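Local coordinates for laminin subunit ALPHA-1 (Mus musculus, PDB 2JD4), which forms part of the basement membrane protein laminin-111, its LG4-5 domain pair probably helping to attach that protein to cell surfaces, at residues Ala19-His31 with Asp363-Ser377. The protein carries 4 engineered substitutions. Residues are numbered along the deposited sequence; the frame is centred on the assembly and turned at random.
Sequences AGAHQFGLSQNSH and DLSRAFDLQGVFPHS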
ATOM      1  N   ALA A  19       7.891  -4.172 -19.235  1.00 25.56           N
ATOM      2  CA  ALA A  19       8.839  -3.206 -19.775  1.00 24.11           C
ATOM      3  C   ALA A  19       8.188  -1.834 -19.951  1.00 22.03           C
ATOM      4  O   ALA A  19       7.033  -1.734 -20.354  1.00 23.83           O
ATOM      5  CB  ALA A  19       9.377  -3.700 -21.119  1.00 24.52           C
ATOM      6  N   GLY A  20       8.931  -0.780 -19.634  1.00 20.43           N
ATOM      7  CA  GLY A  20       8.411   0.566 -19.803  1.00 23.05           C
ATOM      8  C   GLY A  20       7.202   0.904 -18.946  1.00 25.73           C
ATOM      9  O   GLY A  20       6.277   1.590 -19.398  1.00 26.89           O
ATOM     10  N   ALA A  21       7.196   0.409 -17.716  1.00 19.54           N
ATOM     11  CA  ALA A  21       6.098   0.694 -16.802  1.00 18.72           C
ATOM     12  C   ALA A  21       6.705   0.931 -15.430  1.00 19.62           C
ATOM     13  O   ALA A  21       7.787   0.412 -15.130  1.00 17.53           O
ATOM     14  CB  ALA A  21       5.123  -0.473 -16.755  1.00 15.97           C
ATOM     15  N   HIS A  22       6.018   1.709 -14.599  1.00 12.68           N
ATOM     16  CA  HIS A  22       6.528   1.992 -13.262  1.00 14.69           C
ATOM     17  C   HIS A  22       5.485   1.730 -12.173  1.00 15.20           C
ATOM     18  O   HIS A  22       4.301   2.027 -12.347  1.00 14.87           O
ATOM     19  CB  HIS A  22       6.995   3.455 -13.193  1.00 16.28           C
ATOM     20  CG  HIS A  22       8.090   3.785 -14.163  1.00 21.16           C
ATOM     21  ND1 HIS A  22       9.426   3.634 -13.861  1.00 24.54           N
ATOM     22  CD2 HIS A  22       8.044   4.241 -15.437  1.00 18.39           C
ATOM     23  CE1 HIS A  22      10.156   3.984 -14.904  1.00 24.40           C
ATOM     24  NE2 HIS A  22       9.342   4.357 -15.875  1.00 21.89           N
ATOM     25  N   GLN A  23       5.937   1.178 -11.051  1.00 14.73           N
ATOM     26  CA  GLN A  23       5.055   0.903  -9.924  1.00 17.05           C
ATOM     27  C   GLN A  23       5.255   2.009  -8.892  1.00 16.69           C
ATOM     28  O   GLN A  23       6.382   2.285  -8.491  1.00 14.04           O
ATOM     29  CB  GLN A  23       5.393  -0.444  -9.271  1.00 18.99           C
ATOM     30  CG  GLN A  23       4.506  -0.785  -8.063  1.00 16.65           C
ATOM     31  CD  GLN A  23       3.134  -1.305  -8.461  1.00 22.70           C
ATOM     32  OE1 GLN A  23       2.239  -1.420  -7.624  1.00 26.75           O
ATOM     33  NE2 GLN A  23       2.967  -1.634  -9.741  1.00 23.81           N
ATOM     34  N   PHE A  24       4.163   2.636  -8.467  1.00 15.49           N
ATOM     35  CA  PHE A  24       4.233   3.693  -7.469  1.00 15.79           C
ATOM     36  C   PHE A  24       3.562   3.219  -6.176  1.00 15.31           C
ATOM     37  O   PHE A  24       3.112   2.076  -6.082  1.00 13.23           O
ATOM     38  CB  PHE A  24       3.555   4.968  -7.991  1.00 13.47           C
ATOM     39  CG  PHE A  24       4.190   5.523  -9.234  1.00 13.10           C
ATOM     40  CD1 PHE A  24       3.788   5.081 -10.492  1.00 13.82           C
ATOM     41  CD2 PHE A  24       5.213   6.468  -9.147  1.00 11.96           C
ATOM     42  CE1 PHE A  24       4.398   5.572 -11.654  1.00 13.94           C
ATOM     43  CE2 PHE A  24       5.828   6.965 -10.295  1.00 15.55           C
ATOM     44  CZ  PHE A  24       5.418   6.514 -11.554  1.00 14.18           C
ATOM     45  N   GLY A  25       3.505   4.092  -5.177  1.00 14.45           N
ATOM     46  CA  GLY A  25       2.882   3.717  -3.920  1.00 15.07           C
ATOM     47  C   GLY A  25       3.727   2.867  -2.978  1.00 15.43           C
ATOM     48  O   GLY A  25       3.234   2.446  -1.933  1.00 15.91           O
ATOM     49  N   LEU A  26       4.984   2.599  -3.325  1.00 13.11           N
ATOM     50  CA  LEU A  26       5.842   1.802  -2.443  1.00 15.18           C
ATOM     51  C   LEU A  26       6.093   2.594  -1.155  1.00 19.94           C
ATOM     52  O   LEU A  26       6.226   2.018  -0.073  1.00 18.65           O
ATOM     53  CB  LEU A  26       7.161   1.461  -3.141  1.00 20.05           C
ATOM     54  CG  LEU A  26       6.998   0.508  -4.332  1.00 20.41           C
ATOM     55  CD1 LEU A  26       8.293   0.471  -5.110  1.00 27.33           C
ATOM     56  CD2 LEU A  26       6.614  -0.895  -3.848  1.00 13.58           C
ATOM     57  N   SER A  27       6.173   3.916  -1.284  1.00 17.93           N
ATOM     58  CA  SER A  27       6.322   4.797  -0.132  1.00 18.17           C
ATOM     59  C   SER A  27       5.256   5.865  -0.371  1.00 17.78           C
ATOM     60  O   SER A  27       4.697   5.945  -1.466  1.00 15.99           O
ATOM     61  CB  SER A  27       7.709   5.443  -0.083  1.00 17.06           C
ATOM     62  OG  SER A  27       7.768   6.588  -0.910  1.00 26.36           O
ATOM     63  N   GLN A  28       4.958   6.674   0.639  1.00 15.96           N
ATOM     64  CA  GLN A  28       3.951   7.717   0.469  1.00 18.30           C
ATOM     65  C   GLN A  28       4.436   8.791  -0.510  1.00 16.02           C
ATOM     66  O   GLN A  28       3.643   9.610  -0.987  1.00 17.98           O
ATOM     67  CB  GLN A  28       3.604   8.360   1.823  1.00 19.99           C
ATOM     68  CG  GLN A  28       2.905   7.416   2.796  1.00 30.07           C
ATOM     69  CD  GLN A  28       1.480   7.844   3.134  1.00 38.25           C
ATOM     70  OE1 GLN A  28       1.259   8.877   3.772  1.00 40.03           O
ATOM     71  NE2 GLN A  28       0.506   7.046   2.706  1.00 34.21           N
ATOM     72  N   ASN A  29       5.728   8.783  -0.824  1.00 13.73           N
ATOM     73  CA  ASN A  29       6.274   9.778  -1.753  1.00 15.15           C
ATOM     74  C   ASN A  29       6.956   9.230  -3.008  1.00 15.00           C
ATOM     75  O   ASN A  29       7.849   9.865  -3.569  1.00 15.04           O
ATOM     76  CB  ASN A  29       7.227  10.717  -1.015  1.00 17.67           C
ATOM     77  CG  ASN A  29       6.514  11.561   0.026  1.00 24.03           C
ATOM     78  OD1 ASN A  29       5.768  12.494  -0.303  1.00 26.70           O
ATOM     79  ND2 ASN A  29       6.716  11.223   1.286  1.00 18.33           N
ATOM     80  N   SER A  30       6.535   8.055  -3.456  1.00 17.52           N
ATOM     81  CA  SER A  30       7.095   7.493  -4.680  1.00 18.30           C
ATOM     82  C   SER A  30       6.600   8.387  -5.817  1.00 16.53           C
ATOM     83  O   SER A  30       5.414   8.698  -5.880  1.00 16.67           O
ATOM     84  CB  SER A  30       6.582   6.069  -4.909  1.00 16.90           C
ATOM     85  OG  SER A  30       6.879   5.230  -3.808  1.00 18.66           O
ATOM     86  N   HIS A  31       7.491   8.792  -6.713  1.00 16.33           N
ATOM     87  CA  HIS A  31       7.076   9.647  -7.824  1.00 19.73           C
ATOM     88  C   HIS A  31       8.171   9.833  -8.869  1.00 17.03           C
ATOM     89  O   HIS A  31       9.323   9.458  -8.658  1.00 17.31           O
ATOM     90  CB  HIS A  31       6.699  11.040  -7.300  1.00 22.41           C
ATOM     91  CG  HIS A  31       7.884  11.848  -6.868  1.00 16.48           C
ATOM     92  ND1 HIS A  31       8.582  11.586  -5.708  1.00 18.27           N
ATOM     93  CD2 HIS A  31       8.565  12.833  -7.501  1.00 17.66           C
ATOM     94  CE1 HIS A  31       9.645  12.368  -5.649  1.00 16.01           C
ATOM     95  NE2 HIS A  31       9.658  13.135  -6.725  1.00 20.66           N
ATOM     96  N   ASP A 363      -1.328   0.894   6.737  1.00 23.31           N
ATOM     97  CA  ASP A 363      -0.838   1.102   5.383  1.00 21.06           C
ATOM     98  C   ASP A 363       0.680   0.981   5.402  1.00 18.59           C
ATOM     99  O   ASP A 363       1.376   1.879   5.858  1.00 17.31           O
ATOM    100  CB  ASP A 363      -1.257   2.495   4.900  1.00 26.43           C
ATOM    101  CG  ASP A 363      -0.772   2.808   3.495  1.00 27.62           C
ATOM    102  OD1 ASP A 363      -0.190   1.924   2.835  1.00 25.96           O
ATOM    103  OD2 ASP A 363      -0.983   3.957   3.055  1.00 28.30           O
ATOM    104  N   LEU A 364       1.186  -0.137   4.900  1.00 19.54           N
ATOM    105  CA  LEU A 364       2.627  -0.382   4.886  1.00 19.61           C
ATOM    106  C   LEU A 364       3.445   0.641   4.087  1.00 18.77           C
ATOM    107  O   LEU A 364       4.661   0.726   4.255  1.00 19.44           O
ATOM    108  CB  LEU A 364       2.897  -1.799   4.372  1.00 18.22           C
ATOM    109  CG  LEU A 364       2.312  -2.916   5.249  1.00 21.26           C
ATOM    110  CD1 LEU A 364       2.460  -4.254   4.559  1.00 18.91           C
ATOM    111  CD2 LEU A 364       3.016  -2.939   6.595  1.00 25.56           C
ATOM    112  N   SER A 365       2.799   1.421   3.221  1.00 20.42           N
ATOM    113  CA  SER A 365       3.546   2.420   2.459  1.00 19.12           C
ATOM    114  C   SER A 365       4.009   3.562   3.373  1.00 20.72           C
ATOM    115  O   SER A 365       4.839   4.387   2.981  1.00 17.83           O
ATOM    116  CB  SER A 365       2.693   2.982   1.314  1.00 23.69           C
ATOM    117  OG  SER A 365       1.564   3.677   1.807  1.00 33.46           O
ATOM    118  N   ARG A 366       3.485   3.588   4.597  1.00 20.92           N
ATOM    119  CA  ARG A 366       3.821   4.631   5.570  1.00 24.67           C
ATOM    120  C   ARG A 366       4.933   4.223   6.534  1.00 24.84           C
ATOM    121  O   ARG A 366       5.242   4.959   7.467  1.00 26.27           O
ATOM    122  CB  ARG A 366       2.584   5.002   6.394  1.00 27.47           C
ATOM    123  CG  ARG A 366       1.372   5.410   5.578  1.00 35.26           C
ATOM    124  CD  ARG A 366       0.176   5.636   6.487  1.00 42.04           C
ATOM    125  NE  ARG A 366       0.442   6.673   7.479  1.00 50.80           N
ATOM    126  CZ  ARG A 366      -0.318   6.904   8.545  1.00 55.28           C
ATOM    127  NH1 ARG A 366      -1.399   6.168   8.769  1.00 56.56           N
ATOM    128  NH2 ARG A 366       0.005   7.874   9.391  1.00 58.60           N
ATOM    129  N   ALA A 367       5.515   3.049   6.324  1.00 24.51           N
ATOM    130  CA  ALA A 367       6.584   2.567   7.195  1.00 24.95           C
ATOM    131  C   ALA A 367       7.718   3.586   7.280  1.00 25.14           C
ATOM    132  O   ALA A 367       8.069   4.206   6.279  1.00 24.93           O
ATOM    133  CB  ALA A 367       7.118   1.233   6.672  1.00 23.02           C
ATOM    134  N   PHE A 368       8.289   3.768   8.470  1.00 25.78           N
ATOM    135  CA  PHE A 368       9.389   4.714   8.631  1.00 24.11           C
ATOM    136  C   PHE A 368      10.737   4.032   8.393  1.00 25.93           C
ATOM    137  O   PHE A 368      11.754   4.694   8.195  1.00 25.73           O
ATOM    138  CB  PHE A 368       9.333   5.380  10.022  1.00 27.98           C
ATOM    139  CG  PHE A 368       9.496   4.427  11.187  1.00 25.88           C
ATOM    140  CD1 PHE A 368      10.764   4.060  11.634  1.00 26.28           C
ATOM    141  CD2 PHE A 368       8.380   3.935  11.865  1.00 21.09           C
ATOM    142  CE1 PHE A 368      10.921   3.220  12.742  1.00 25.76           C
ATOM    143  CE2 PHE A 368       8.525   3.098  12.969  1.00 24.66           C
ATOM    144  CZ  PHE A 368       9.800   2.740  13.411  1.00 26.34           C
ATOM    145  N   ASP A 369      10.726   2.703   8.398  1.00 24.22           N
ATOM    146  CA  ASP A 369      11.918   1.890   8.164  1.00 26.77           C
ATOM    147  C   ASP A 369      11.406   0.668   7.404  1.00 27.24           C
ATOM    148  O   ASP A 369      10.562  -0.077   7.906  1.00 27.89           O
ATOM    149  CB  ASP A 369      12.564   1.471   9.489  1.00 29.86           C
ATOM    150  CG  ASP A 369      13.918   0.806   9.295  1.00 29.42           C
ATOM    151  OD1 ASP A 369      14.403   0.743   8.144  1.00 31.74           O
ATOM    152  OD2 ASP A 369      14.503   0.352  10.296  1.00 30.52           O
ATOM    153  N   LEU A 370      11.916   0.485   6.191  1.00 25.02           N
ATOM    154  CA  LEU A 370      11.482  -0.585   5.302  1.00 25.61           C
ATOM    155  C   LEU A 370      12.678  -1.277   4.651  1.00 26.36           C
ATOM    156  O   LEU A 370      13.545  -0.615   4.078  1.00 27.53           O
ATOM    157  CB  LEU A 370      10.591   0.033   4.218  1.00 28.48           C
ATOM    158  CG  LEU A 370       9.812  -0.803   3.205  1.00 31.56           C
ATOM    159  CD1 LEU A 370       8.555  -1.353   3.861  1.00 31.78           C
ATOM    160  CD2 LEU A 370       9.423   0.074   2.018  1.00 33.59           C
ATOM    161  N   GLN A 371      12.713  -2.604   4.726  1.00 22.78           N
ATOM    162  CA  GLN A 371      13.799  -3.389   4.137  1.00 26.98           C
ATOM    163  C   GLN A 371      13.249  -4.676   3.520  1.00 24.16           C
ATOM    164  O   GLN A 371      12.621  -5.479   4.210  1.00 24.77           O
ATOM    165  CB  GLN A 371      14.833  -3.765   5.208  1.00 31.43           C
ATOM    166  CG  GLN A 371      15.340  -2.611   6.069  1.00 38.16           C
ATOM    167  CD  GLN A 371      16.106  -1.570   5.276  1.00 45.39           C
ATOM    168  OE1 GLN A 371      16.974  -1.904   4.464  1.00 48.18           O
ATOM    169  NE2 GLN A 371      15.800  -0.298   5.518  1.00 47.74           N
ATOM    170  N   GLY A 372      13.488  -4.879   2.227  1.00 21.26           N
ATOM    171  CA  GLY A 372      13.008  -6.089   1.578  1.00 19.02           C
ATOM    172  C   GLY A 372      11.501  -6.283   1.594  1.00 17.04           C
ATOM    173  O   GLY A 372      11.016  -7.416   1.603  1.00 16.36           O
ATOM    174  N   VAL A 373      10.759  -5.180   1.593  1.00 15.45           N
ATOM    175  CA  VAL A 373       9.296  -5.216   1.600  1.00 15.29           C
ATOM    176  C   VAL A 373       8.807  -4.242   0.532  1.00 16.19           C
ATOM    177  O   VAL A 373       9.363  -3.155   0.386  1.00 15.87           O
ATOM    178  CB  VAL A 373       8.728  -4.790   2.972  1.00 17.14           C
ATOM    179  CG1 VAL A 373       7.201  -4.801   2.938  1.00 13.40           C
ATOM    180  CG2 VAL A 373       9.249  -5.726   4.054  1.00 15.68           C
ATOM    181  N   PHE A 374       7.763  -4.626  -0.198  1.00 14.49           N
ATOM    182  CA  PHE A 374       7.242  -3.808  -1.291  1.00 13.87           C
ATOM    183  C   PHE A 374       5.730  -3.599  -1.154  1.00 13.80           C
ATOM    184  O   PHE A 374       4.930  -4.272  -1.792  1.00 13.41           O
ATOM    185  CB  PHE A 374       7.601  -4.492  -2.617  1.00 16.79           C
ATOM    186  CG  PHE A 374       9.062  -4.881  -2.712  1.00 15.97           C
ATOM    187  CD1 PHE A 374       9.528  -6.043  -2.097  1.00 17.63           C
ATOM    188  CD2 PHE A 374       9.971  -4.065  -3.361  1.00 17.23           C
ATOM    189  CE1 PHE A 374      10.881  -6.378  -2.128  1.00 21.38           C
ATOM    190  CE2 PHE A 374      11.331  -4.387  -3.398  1.00 19.81           C
ATOM    191  CZ  PHE A 374      11.784  -5.547  -2.779  1.00 22.34           C
ATOM    192  N   PRO A 375       5.327  -2.632  -0.317  1.00 17.57           N
ATOM    193  CA  PRO A 375       3.912  -2.340  -0.082  1.00 17.11           C
ATOM    194  C   PRO A 375       3.017  -2.194  -1.296  1.00 17.93           C
ATOM    195  O   PRO A 375       3.318  -1.435  -2.218  1.00 17.29           O
ATOM    196  CB  PRO A 375       3.943  -1.076   0.787  1.00 21.05           C
ATOM    197  CG  PRO A 375       5.264  -0.481   0.521  1.00 25.94           C
ATOM    198  CD  PRO A 375       6.189  -1.651   0.364  1.00 19.18           C
ATOM    199  N   HIS A 376       1.928  -2.961  -1.277  1.00 14.01           N
ATOM    200  CA  HIS A 376       0.906  -2.949  -2.315  1.00 17.93           C
ATOM    201  C   HIS A 376       1.279  -3.642  -3.622  1.00 19.09           C
ATOM    202  O   HIS A 376       0.450  -3.736  -4.529  1.00 19.79           O
ATOM    203  CB  HIS A 376       0.460  -1.502  -2.587  1.00 15.29           C
ATOM    204  CG  HIS A 376      -0.028  -0.784  -1.362  1.00 20.91           C
ATOM    205  ND1 HIS A 376      -1.134  -1.193  -0.649  1.00 19.74           N
ATOM    206  CD2 HIS A 376       0.452   0.305  -0.716  1.00 20.46           C
ATOM    207  CE1 HIS A 376      -1.314  -0.388   0.385  1.00 20.00           C
ATOM    208  NE2 HIS A 376      -0.365   0.530   0.367  1.00 20.09           N
ATOM    209  N   SER A 377       2.511  -4.133  -3.720  1.00 18.83           N
ATOM    210  CA  SER A 377       2.947  -4.841  -4.919  1.00 16.61           C
ATOM    211  C   SER A 377       3.215  -6.306  -4.569  1.00 16.81           C
ATOM    212  O   SER A 377       4.173  -6.609  -3.861  1.00 17.57           O
ATOM    213  CB  SER A 377       4.209  -4.183  -5.489  1.00 18.67           C
ATOM    214  OG  SER A 377       4.613  -4.802  -6.700  1.00 21.50           O
TER
HETATM  215  O   HOH W   1       6.329   7.198   3.042  1.00 28.21           O
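Gln28 and Arg366 run side by side and point the same way, the amide lying along the aliphatic part of the arginine: Gln28 NE2 is 3.4 Å from Arg366 CG, and the amide and guanidinium planes are 36° apart. Gln28 meets Asp363 differently, its amide plane turned 78° from the carboxylate. The Gln28 chain is bent at chi2, and its NE2 lies 3.6 Å from Ser365 OG. At the backbone, one water accepts from Gln28 N and donates to Ser365 O, and Ser27 CA reaches the same carbonyl in a CH...O contact of 3.5 Å. These residues belong to different laminin G domains, each a beta sandwich of the concanavalin type: the turn after strand 22-23 in the first faces the 3-10 turn 364-366 and strand 369-374 of the second, an interdomain interface. On the second-domain side, Asp363 OD1 accepts three bonds. Ser365 N, closing an Asx turn, and Ser365 OG (2.7 Å) come from above the carboxylate plane; His376 NE2 comes on the syn side at 2.8 Å, tilted toward the opposite face. With the carboxylate near its own ring plane, the imidazole turns its edge to the first domain, CD2 lying 3.7 Å from Gly25 O. Without the carboxylate, as with an alanine at Asp363, Ser365 OG and His376 NE2 would probably lose their common acceptor, and the imidazole be freer to turn away from Gly25. Leu26 supplies the apolar contact: its CB heads away, but with CG anti to the carbonyl carbon (chi1 -67°) the end of the chain comes back and CD2 lies 3.9 Å from Phe374 CB, beside the Pro375 ring. Asp191 of the first domain touches the same leucine, and Thr201 OG1 of the second bonds to His376 N.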